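Local coordinates for protein TqaL (Neurospora crassa, PDB 7EEH) that belongs to the 2OG-Fe dioxygenase family of the cupin clan and holds an iron(III) ion in its metal site, at residues Ala132-Lys137 with Leu301-Pro306. The protein carries 1 engineered substitution. Residues are numbered along the deposited sequence; the frame is centred on the assembly and turned at random.
Sequences ALLVFK and LPMEVP
The carbonyl oxygen of Pro306 meets a methyl group of the helix: Pro306 O lies 3.8 Å from Val135 CG2, a van der Waals approach and not a hydrogen bond. Pro306 makes this touch through its backbone oxygen, its CB pointing away from the helix. Val135, compact and branched at CB, presents the same methyl to a second neighbour, Val305 CG2, 4.4 Å from Val135 CG2. The closest CA atoms of the two segments, those of Val135 and Pro306, are 8.0 Å apart. Through these residues helix 128-141 packs beside strand 304-306, the outermost strand, within this chain, of the large antiparallel sheet of the cupin-type (double-stranded beta-helix) fold. Backbone hydrogen bonds of Met303 with Arg92 and Val305 with Val90 hold this segment against strand 89-92, while Glu304 forms a salt bridge with Arg91. Leu134 and Val135 bring apolar side chains to the contact, and no hydrogen bond links 132-137 to 301-306. Lys137 NZ, farther along the helix, hydrogen-bonds to His190 O, with weak hydrogen bonds to Phe274 O and Thr276 OG1; a lysine suits this buried place because its long, fully extended chain carries the ammonium group to those oxygens. Leu134 CD1 meets the terminal methyl CE of Met303, modelled as selenomethionine, at 4.1 Å, the two side chains reaching toward each other tip to tip. Met303 sets out with CG anti to its backbone N (chi1 -171°), then bends at both following torsions, chi2 at -94°; an unbranched, flexible chain can make this turn and bring its methyl to the leucine.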
ATOM      1  N   ALA B 132       0.475  -9.535 -19.857  1.00 21.50           N
ATOM      2  CA  ALA B 132       0.991  -8.880 -18.658  1.00 22.02           C
ATOM      3  C   ALA B 132       2.407  -9.343 -18.351  1.00 19.21           C
ATOM      4  O   ALA B 132       3.240  -8.548 -17.902  1.00 20.25           O
ATOM      5  CB  ALA B 132       0.070  -9.149 -17.473  1.00 16.87           C
ATOM      6  N   LEU B 133       2.714 -10.616 -18.627  1.00 19.66           N
ATOM      7  CA  LEU B 133       4.077 -11.101 -18.421  1.00 18.15           C
ATOM      8  C   LEU B 133       5.068 -10.370 -19.314  1.00 19.85           C
ATOM      9  O   LEU B 133       6.165 -10.028 -18.870  1.00 20.90           O
ATOM     10  CB  LEU B 133       4.164 -12.609 -18.657  1.00 19.33           C
ATOM     11  CG  LEU B 133       3.805 -13.498 -17.463  1.00 18.18           C
ATOM     12  CD1 LEU B 133       3.687 -14.962 -17.886  1.00 17.36           C
ATOM     13  CD2 LEU B 133       4.821 -13.334 -16.314  1.00 17.09           C
ATOM     14  N   LEU B 134       4.707 -10.126 -20.577  1.00 21.66           N
ATOM     15  CA  LEU B 134       5.585  -9.369 -21.465  1.00 19.48           C
ATOM     16  C   LEU B 134       5.781  -7.946 -20.960  1.00 20.95           C
ATOM     17  O   LEU B 134       6.901  -7.428 -20.954  1.00 20.85           O
ATOM     18  CB  LEU B 134       5.016  -9.345 -22.884  1.00 19.94           C
ATOM     19  CG  LEU B 134       5.198 -10.583 -23.771  1.00 19.12           C
ATOM     20  CD1 LEU B 134       4.381 -10.407 -25.032  1.00 19.04           C
ATOM     21  CD2 LEU B 134       6.670 -10.808 -24.115  1.00 16.45           C
ATOM     22  N   VAL B 135       4.687  -7.283 -20.573  1.00 21.36           N
ATOM     23  CA  VAL B 135       4.794  -5.921 -20.062  1.00 20.14           C
ATOM     24  C   VAL B 135       5.685  -5.902 -18.826  1.00 19.20           C
ATOM     25  O   VAL B 135       6.581  -5.057 -18.698  1.00 21.93           O
ATOM     26  CB  VAL B 135       3.391  -5.348 -19.783  1.00 21.71           C
ATOM     27  CG1 VAL B 135       3.481  -3.978 -19.201  1.00 21.22           C
ATOM     28  CG2 VAL B 135       2.585  -5.281 -21.084  1.00 21.81           C
ATOM     29  N   PHE B 136       5.455  -6.842 -17.906  1.00 20.70           N
ATOM     30  CA  PHE B 136       6.275  -6.958 -16.701  1.00 20.05           C
ATOM     31  C   PHE B 136       7.758  -6.977 -17.040  1.00 20.27           C
ATOM     32  O   PHE B 136       8.549  -6.211 -16.474  1.00 21.36           O
ATOM     33  CB  PHE B 136       5.881  -8.232 -15.944  1.00 16.03           C
ATOM     34  CG  PHE B 136       6.796  -8.606 -14.779  1.00 18.06           C
ATOM     35  CD1 PHE B 136       6.569  -8.093 -13.504  1.00 19.49           C
ATOM     36  CD2 PHE B 136       7.806  -9.541 -14.942  1.00 16.48           C
ATOM     37  CE1 PHE B 136       7.357  -8.488 -12.422  1.00 17.51           C
ATOM     38  CE2 PHE B 136       8.595  -9.941 -13.877  1.00 20.55           C
ATOM     39  CZ  PHE B 136       8.370  -9.409 -12.607  1.00 20.98           C
ATOM     40  N   LYS B 137       8.155  -7.850 -17.962  1.00 18.17           N
ATOM     41  CA  LYS B 137       9.573  -7.979 -18.295  1.00 17.78           C
ATOM     42  C   LYS B 137      10.119  -6.697 -18.917  1.00 21.36           C
ATOM     43  O   LYS B 137      11.214  -6.244 -18.560  1.00 21.75           O
ATOM     44  CB  LYS B 137       9.794  -9.163 -19.241  1.00 20.40           C
ATOM     45  CG  LYS B 137      11.267  -9.350 -19.605  1.00 18.31           C
ATOM     46  CD  LYS B 137      11.568 -10.622 -20.407  1.00 18.61           C
ATOM     47  CE  LYS B 137      13.098 -10.838 -20.453  1.00 19.45           C
ATOM     48  NZ  LYS B 137      13.536 -11.969 -21.314  1.00 19.86           N
ATOM     49  N   LEU B 301      -0.849 -13.518 -37.628  1.00 38.59           N
ATOM     50  CA  LEU B 301      -1.065 -13.598 -36.182  1.00 31.36           C
ATOM     51  C   LEU B 301      -0.666 -12.281 -35.516  1.00 34.99           C
ATOM     52  O   LEU B 301       0.157 -12.259 -34.591  1.00 31.44           O
ATOM     53  CB  LEU B 301      -0.286 -14.765 -35.586  1.00 28.08           C
ATOM     54  CG  LEU B 301      -0.726 -16.170 -36.003  1.00 31.83           C
ATOM     55  CD1 LEU B 301       0.364 -17.203 -35.705  1.00 30.72           C
ATOM     56  CD2 LEU B 301      -2.019 -16.534 -35.311  1.00 32.61           C
ATOM     57  N   PRO B 302      -1.245 -11.164 -35.948  1.00 30.66           N
ATOM     58  CA  PRO B 302      -0.799  -9.871 -35.434  1.00 33.08           C
ATOM     59  C   PRO B 302      -1.127  -9.735 -33.958  1.00 31.07           C
ATOM     60  O   PRO B 302      -2.052 -10.364 -33.445  1.00 31.10           O
ATOM     61  CB  PRO B 302      -1.589  -8.869 -36.278  1.00 34.35           C
ATOM     62  CG  PRO B 302      -2.871  -9.597 -36.544  1.00 36.33           C
ATOM     63  CD  PRO B 302      -2.464 -11.027 -36.770  1.00 36.72           C
HETATM   64  N   MSE B 303      -0.336  -8.910 -33.280  1.00 31.05           N
HETATM   65  CA  MSE B 303      -0.516  -8.656 -31.860  1.00 30.28           C
HETATM   66  C   MSE B 303       0.314  -7.445 -31.464  1.00 29.45           C
HETATM   67  O   MSE B 303       1.485  -7.335 -31.826  1.00 27.35           O
HETATM   68  CB  MSE B 303      -0.133  -9.895 -31.046  1.00 28.03           C
HETATM   69  CG  MSE B 303      -0.490  -9.813 -29.582  1.00 30.64           C
HETATM   70 SE   MSE B 303       1.004  -9.166 -28.493  1.00 55.38          SE
HETATM   71  CE  MSE B 303       1.081 -10.592 -27.375  1.00 12.05           C
ATOM     72  N   GLU B 304      -0.301  -6.502 -30.752  1.00 30.97           N
ATOM     73  CA  GLU B 304       0.441  -5.352 -30.258  1.00 28.56           C
ATOM     74  C   GLU B 304      -0.283  -4.791 -29.047  1.00 32.61           C
ATOM     75  O   GLU B 304      -1.491  -4.554 -29.109  1.00 33.69           O
ATOM     76  CB  GLU B 304       0.596  -4.277 -31.337  1.00 34.00           C
ATOM     77  CG  GLU B 304       1.350  -3.047 -30.856  1.00 31.99           C
ATOM     78  CD  GLU B 304       2.145  -2.364 -31.952  1.00 34.00           C
ATOM     79  OE1 GLU B 304       2.281  -2.932 -33.056  1.00 38.09           O
ATOM     80  OE2 GLU B 304       2.656  -1.259 -31.696  1.00 36.16           O
ATOM     81  N   VAL B 305       0.441  -4.613 -27.946  1.00 33.06           N
ATOM     82  CA  VAL B 305      -0.140  -4.047 -26.731  1.00 30.48           C
ATOM     83  C   VAL B 305       0.801  -2.965 -26.222  1.00 29.25           C
ATOM     84  O   VAL B 305       2.022  -3.077 -26.393  1.00 30.08           O
ATOM     85  CB  VAL B 305      -0.391  -5.110 -25.643  1.00 33.68           C
ATOM     86  CG1 VAL B 305      -1.343  -6.188 -26.145  1.00 35.04           C
ATOM     87  CG2 VAL B 305       0.902  -5.721 -25.153  1.00 33.57           C
ATOM     88  N   PRO B 306       0.285  -1.908 -25.602  1.00 32.97           N
ATOM     89  CA  PRO B 306       1.167  -0.881 -25.040  1.00 32.44           C
ATOM     90  C   PRO B 306       1.942  -1.407 -23.844  1.00 29.76           C
ATOM     91  O   PRO B 306       1.463  -2.259 -23.097  1.00 33.08           O
ATOM     92  CB  PRO B 306       0.198   0.232 -24.626  1.00 34.37           C
ATOM     93  CG  PRO B 306      -1.133  -0.442 -24.489  1.00 34.48           C
ATOM     94  CD  PRO B 306      -1.138  -1.542 -25.501  1.00 34.63           C
TER